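Long-range contacts in putative 4-Hydroxy-2-oxoglutarate aldolase / 2-dehydro-3-deoxyphosphogluconate aldolase (Yersinia enterocolitica, PDB 3LM7), which is a putative bacterial aldolase of the TIM-barrel class, built from alternating strands and helices: residues N96-G101 against N117-P122; M4-N9 against L109-T114. One frame throughout, in Å; residues are numbered along the deposited sequence.

Interaction 1: residues N96-G101 against N117-P122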
# COMPACT_ATOMS: atom_id res chain seq x y z
N ASN A 96 -16.39 12.15 3.50
CA ASN A 96 -17.33 11.24 2.89
C ASN A 96 -17.96 11.97 1.70
O ASN A 96 -18.55 13.05 1.89
CB ASN A 96 -18.46 10.86 3.85
CG ASN A 96 -17.99 9.87 4.94
OD1 ASN A 96 -17.88 8.65 4.71
ND2 ASN A 96 -17.65 10.41 6.10
N GLN A 97 -17.97 11.35 0.52
CA GLN A 97 -18.70 11.95 -0.60
C GLN A 97 -19.55 10.91 -1.35
O GLN A 97 -19.28 9.72 -1.28
CB GLN A 97 -17.78 12.64 -1.64
CG GLN A 97 -17.55 14.18 -1.39
CD GLN A 97 -18.86 14.96 -1.49
OE1 GLN A 97 -19.91 14.40 -1.86
NE2 GLN A 97 -18.84 16.20 -1.06
N VAL A 98 -20.55 11.41 -2.11
CA VAL A 98 -21.23 10.60 -3.14
C VAL A 98 -20.41 10.69 -4.44
O VAL A 98 -19.54 11.54 -4.58
CB VAL A 98 -22.70 11.01 -3.34
CG1 VAL A 98 -23.44 10.73 -2.00
CG2 VAL A 98 -22.85 12.47 -3.82
N PHE A 99 -20.69 9.79 -5.38
CA PHE A 99 -19.81 9.61 -6.53
C PHE A 99 -19.66 10.96 -7.25
O PHE A 99 -18.54 11.30 -7.72
CB PHE A 99 -20.46 8.52 -7.43
CG PHE A 99 -19.67 8.19 -8.67
CD1 PHE A 99 -18.76 7.15 -8.65
CD2 PHE A 99 -19.86 8.93 -9.87
CE1 PHE A 99 -17.99 6.82 -9.81
CE2 PHE A 99 -19.09 8.64 -11.02
CZ PHE A 99 -18.18 7.55 -10.99
N THR A 100 -20.74 11.74 -7.31
CA THR A 100 -20.75 12.95 -8.15
C THR A 100 -20.20 14.15 -7.36
O THR A 100 -20.19 15.26 -7.86
CB THR A 100 -22.23 13.27 -8.54
OG1 THR A 100 -23.08 13.20 -7.35
CG2 THR A 100 -22.73 12.25 -9.55
N GLY A 101 -19.77 13.92 -6.13
CA GLY A 101 -19.20 14.99 -5.32
C GLY A 101 -17.70 14.87 -5.10
O GLY A 101 -17.07 15.82 -4.56
N ASN A 117 -13.62 9.59 0.02
CA ASN A 117 -14.25 8.38 -0.50
C ASN A 117 -15.36 8.73 -1.52
O ASN A 117 -15.79 9.92 -1.65
CB ASN A 117 -14.76 7.48 0.67
CG ASN A 117 -15.96 8.05 1.42
OD1 ASN A 117 -16.83 8.69 0.85
ND2 ASN A 117 -16.05 7.74 2.72
N GLY A 118 -15.83 7.73 -2.24
CA GLY A 118 -16.89 7.98 -3.20
C GLY A 118 -17.88 6.82 -3.01
O GLY A 118 -17.51 5.67 -3.11
N LEU A 119 -19.13 7.18 -2.76
CA LEU A 119 -20.16 6.18 -2.44
C LEU A 119 -20.67 5.53 -3.72
O LEU A 119 -21.17 6.23 -4.63
CB LEU A 119 -21.35 6.86 -1.71
CG LEU A 119 -22.32 5.90 -0.95
CD1 LEU A 119 -23.23 6.75 0.07
CD2 LEU A 119 -23.21 5.16 -1.94
N ILE A 120 -20.51 4.20 -3.79
CA ILE A 120 -21.03 3.38 -4.84
C ILE A 120 -21.63 2.13 -4.17
O ILE A 120 -21.27 1.81 -2.99
CB ILE A 120 -19.94 2.94 -5.88
CG1 ILE A 120 -18.96 1.94 -5.26
CG2 ILE A 120 -19.22 4.19 -6.51
CD1 ILE A 120 -17.82 1.47 -6.28
N SER A 121 -22.55 1.46 -4.89
CA SER A 121 -23.48 0.60 -4.16
C SER A 121 -23.63 -0.77 -4.82
O SER A 121 -23.53 -0.90 -6.04
CB SER A 121 -24.87 1.32 -4.05
OG SER A 121 -24.71 2.60 -3.41
N PRO A 122 -23.91 -1.81 -4.00
CA PRO A 122 -24.27 -3.14 -4.46
C PRO A 122 -25.44 -3.12 -5.47
O PRO A 122 -26.28 -2.22 -5.42
CB PRO A 122 -24.75 -3.84 -3.16
CG PRO A 122 -24.06 -3.20 -2.10
CD PRO A 122 -23.93 -1.73 -2.53

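Interaction 2: residues M4-N9 against L109-T114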
# COMPACT_ATOMS: atom_id res chain seq x y z
N MSE A 4 -1.43 20.45 11.20
CA MSE A 4 -2.17 19.24 11.59
C MSE A 4 -2.01 18.14 10.54
O MSE A 4 -1.83 18.46 9.37
CB MSE A 4 -3.61 19.59 11.91
CG MSE A 4 -3.55 20.36 13.23
SE MSE A 4 -4.70 19.60 14.52
CE MSE A 4 -6.11 20.67 13.77
N LYS A 5 -1.97 16.87 10.96
CA LYS A 5 -1.76 15.76 10.00
C LYS A 5 -3.02 15.64 9.07
O LYS A 5 -4.14 15.74 9.56
CB LYS A 5 -1.60 14.51 10.83
CG LYS A 5 -1.43 13.28 10.07
CD LYS A 5 -0.63 12.29 10.99
CE LYS A 5 -0.59 10.89 10.37
NZ LYS A 5 -1.95 10.25 10.44
N LEU A 6 -2.83 15.44 7.74
CA LEU A 6 -3.97 15.42 6.82
C LEU A 6 -4.31 13.99 6.33
O LEU A 6 -5.20 13.86 5.54
CB LEU A 6 -3.67 16.26 5.56
CG LEU A 6 -3.43 17.76 5.82
CD1 LEU A 6 -3.14 18.58 4.52
CD2 LEU A 6 -4.68 18.34 6.53
N THR A 7 -3.56 12.97 6.76
CA THR A 7 -3.90 11.58 6.45
C THR A 7 -4.29 10.82 7.73
O THR A 7 -3.78 11.18 8.82
CB THR A 7 -2.70 10.87 5.82
OG1 THR A 7 -1.61 10.92 6.73
CG2 THR A 7 -2.29 11.57 4.47
N PRO A 8 -5.21 9.82 7.64
CA PRO A 8 -5.64 9.05 8.82
C PRO A 8 -4.45 8.34 9.50
O PRO A 8 -3.44 8.00 8.84
CB PRO A 8 -6.57 7.95 8.25
CG PRO A 8 -7.19 8.68 7.02
CD PRO A 8 -5.97 9.41 6.44
N ASN A 9 -4.59 8.08 10.79
CA ASN A 9 -3.56 7.28 11.52
C ASN A 9 -3.88 5.81 11.41
O ASN A 9 -4.41 5.19 12.32
CB ASN A 9 -3.57 7.66 13.02
CG ASN A 9 -2.40 6.97 13.82
OD1 ASN A 9 -1.46 6.32 13.24
ND2 ASN A 9 -2.47 7.10 15.19
N LEU A 109 -10.33 20.92 -1.76
CA LEU A 109 -9.35 20.60 -0.72
C LEU A 109 -7.99 21.16 -1.09
O LEU A 109 -7.23 21.62 -0.20
CB LEU A 109 -9.24 19.06 -0.48
CG LEU A 109 -10.35 18.47 0.41
CD1 LEU A 109 -10.43 16.91 0.21
CD2 LEU A 109 -10.09 18.81 1.90
N GLY A 110 -7.68 21.13 -2.39
CA GLY A 110 -6.43 21.73 -2.88
C GLY A 110 -5.19 20.87 -2.61
O GLY A 110 -4.06 21.32 -2.79
N GLN A 111 -5.37 19.62 -2.18
CA GLN A 111 -4.23 18.71 -1.95
C GLN A 111 -4.83 17.30 -2.02
O GLN A 111 -6.07 17.11 -1.92
CB GLN A 111 -3.46 18.97 -0.57
CG GLN A 111 -4.36 19.38 0.62
CD GLN A 111 -5.16 18.19 1.25
OE1 GLN A 111 -4.89 17.05 1.02
NE2 GLN A 111 -6.12 18.51 2.05
N HIS A 112 -3.96 16.32 -2.19
CA HIS A 112 -4.39 14.92 -2.31
C HIS A 112 -4.13 14.09 -1.05
O HIS A 112 -4.30 12.88 -1.09
CB HIS A 112 -3.67 14.25 -3.48
CG HIS A 112 -4.44 13.10 -4.07
ND1 HIS A 112 -5.40 13.26 -5.05
CD2 HIS A 112 -4.36 11.76 -3.84
CE1 HIS A 112 -5.90 12.07 -5.38
NE2 HIS A 112 -5.27 11.14 -4.67
N ASP A 113 -3.77 14.71 0.07
CA ASP A 113 -3.58 13.90 1.28
C ASP A 113 -4.87 13.54 1.94
O ASP A 113 -5.03 12.39 2.38
CB ASP A 113 -2.73 14.65 2.28
CG ASP A 113 -1.31 14.90 1.74
OD1 ASP A 113 -0.79 14.03 1.05
OD2 ASP A 113 -0.78 15.97 2.01
N THR A 114 -5.76 14.51 2.09
CA THR A 114 -7.05 14.19 2.73
C THR A 114 -7.70 13.04 1.95
O THR A 114 -7.75 13.08 0.69
CB THR A 114 -7.96 15.40 2.68
OG1 THR A 114 -7.43 16.41 3.50
CG2 THR A 114 -9.37 15.07 3.23

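Interaction 1: residues N96-G101 against N117-P122
Two groups grip N96 OD1: N117 ND2, which donates to it over 2.9 Å, and K163 NZ of strand 161-164. The N117 bond is fairly straight at 159°, but the donor stands above the N96 carbonyl plane, while N96 OD1 lies almost in the amide plane of N117; the two amides are turned 59° to each other. N117 puts its amide here by lodging CG between its own backbone N and carbonyl carbon (chi1 70°). ND2 is committed to N96 and to E191, and at the other end of the group N117 OD1 accepts the backbone N-H of Q97, the residue after N96, Q97 N to N117 OD1 2.9 Å. Both ends of the amide are thus used, which fixes its flip.

The backbones then close up. L119 N gives a bent bond of 2.9 Å to Q97 O, whose oxygen also receives a CA-H contact from G118. Further on, T133 OG1 links the two segments, hydrogen-bonding to both F99 N and L119 O. The Q97 side chain curls away, its OE1 taking V98 N and S80 OG, its NE2 reaching S105 OG. At the far end of the contact from the asparagines, the F99 ring meets I120 obliquely, CD1 to CG2 3.7 Å, and its remaining surroundings include M153 and L154 of helix 147-156.

Strand 94-95 and strand 115-120 are neighbours in the parallel sheet, joined by a beta-alpha-beta crossover through helix 102-109, and the contact continues their pairing into the loop that leaves strand 94-95. Its chemistry is divided: asparagines meeting K163 and E191 at one end, apolar packing against helix 147-156 at the other, which is consistent with a polar barrel interior and a greasy strand-helix layer around it.

Interaction 2: residues M4-N9 against L109-T114
L6 reaches across to Q111 with one methyl: CD1 rests 3.9 Å from Q111 CD and lies equally near NE2, so the methyl sits over the face of the Q111 amide, with Q111 CG only a little farther off. Closer to the backbone, L6 CB sits 3.8 Å from D113 CB. T7 adds its methyl to the same spot, CG2 touching D113 CB and lying 3.5 Å from D113 O. No hydrogen bond crosses between the segments; the nearest thing to one is a CA-H contact from T114 CA to L6 O, 3.4 Å.

In the fold, 109-114 is the turn that takes the chain from helix 102-109 back into strand 115-120, at the end of the barrel where the strands begin, and the N-terminal segment 4-9 lies against it ahead of strand 17-20. Helix 102-109 gives way at G110, whose phi is positive.

The amide that L6 leans on is tightly set. Q111 folds back on its own turn, chi1 36° and a bend at chi2, so that OE1 accepts T114 N at 2.9 Å on a lone pair, nearly straight at 169°, with a weak second bond from D113 N. Its NE2 donates to T114 OG1, also 2.9 Å away, and to Q91 OE1; T114 OG1 in turn bonds P92 O. R106 NH1 ties down the carbonyls of Q111 and T114 from within helix 102-109. Within 4-9, K5 NZ bonds T7 O at 2.6 Å, and more weakly P8 O, while K5 O is held by N66 ND2 and Q93 NE2, and P8 packs on V115 and C16.

In the fold
Interactions 1 and 2 sit at the two ends of the same beta-alpha-beta unit, their centres about 18 Å apart. Along the chain the order is 4-9, 96-101, 109-114, 117-122, so the segments alternate. Helix 102-109 follows 96-101 and runs into 109-114; strand 115-120 starts just after 109-114, and 117-122 takes in its second half and the turn beyond. Interaction 1 lies buried toward the C-terminal ends of strands 94-95 and 115-120, the end at which TIM barrels generally place their active sites. Interaction 2 is a surface contact where strand 115-120 starts, bringing in the N-terminal segment. The two are linked through this helix and strand, with no direct touch beyond adjoining in sequence.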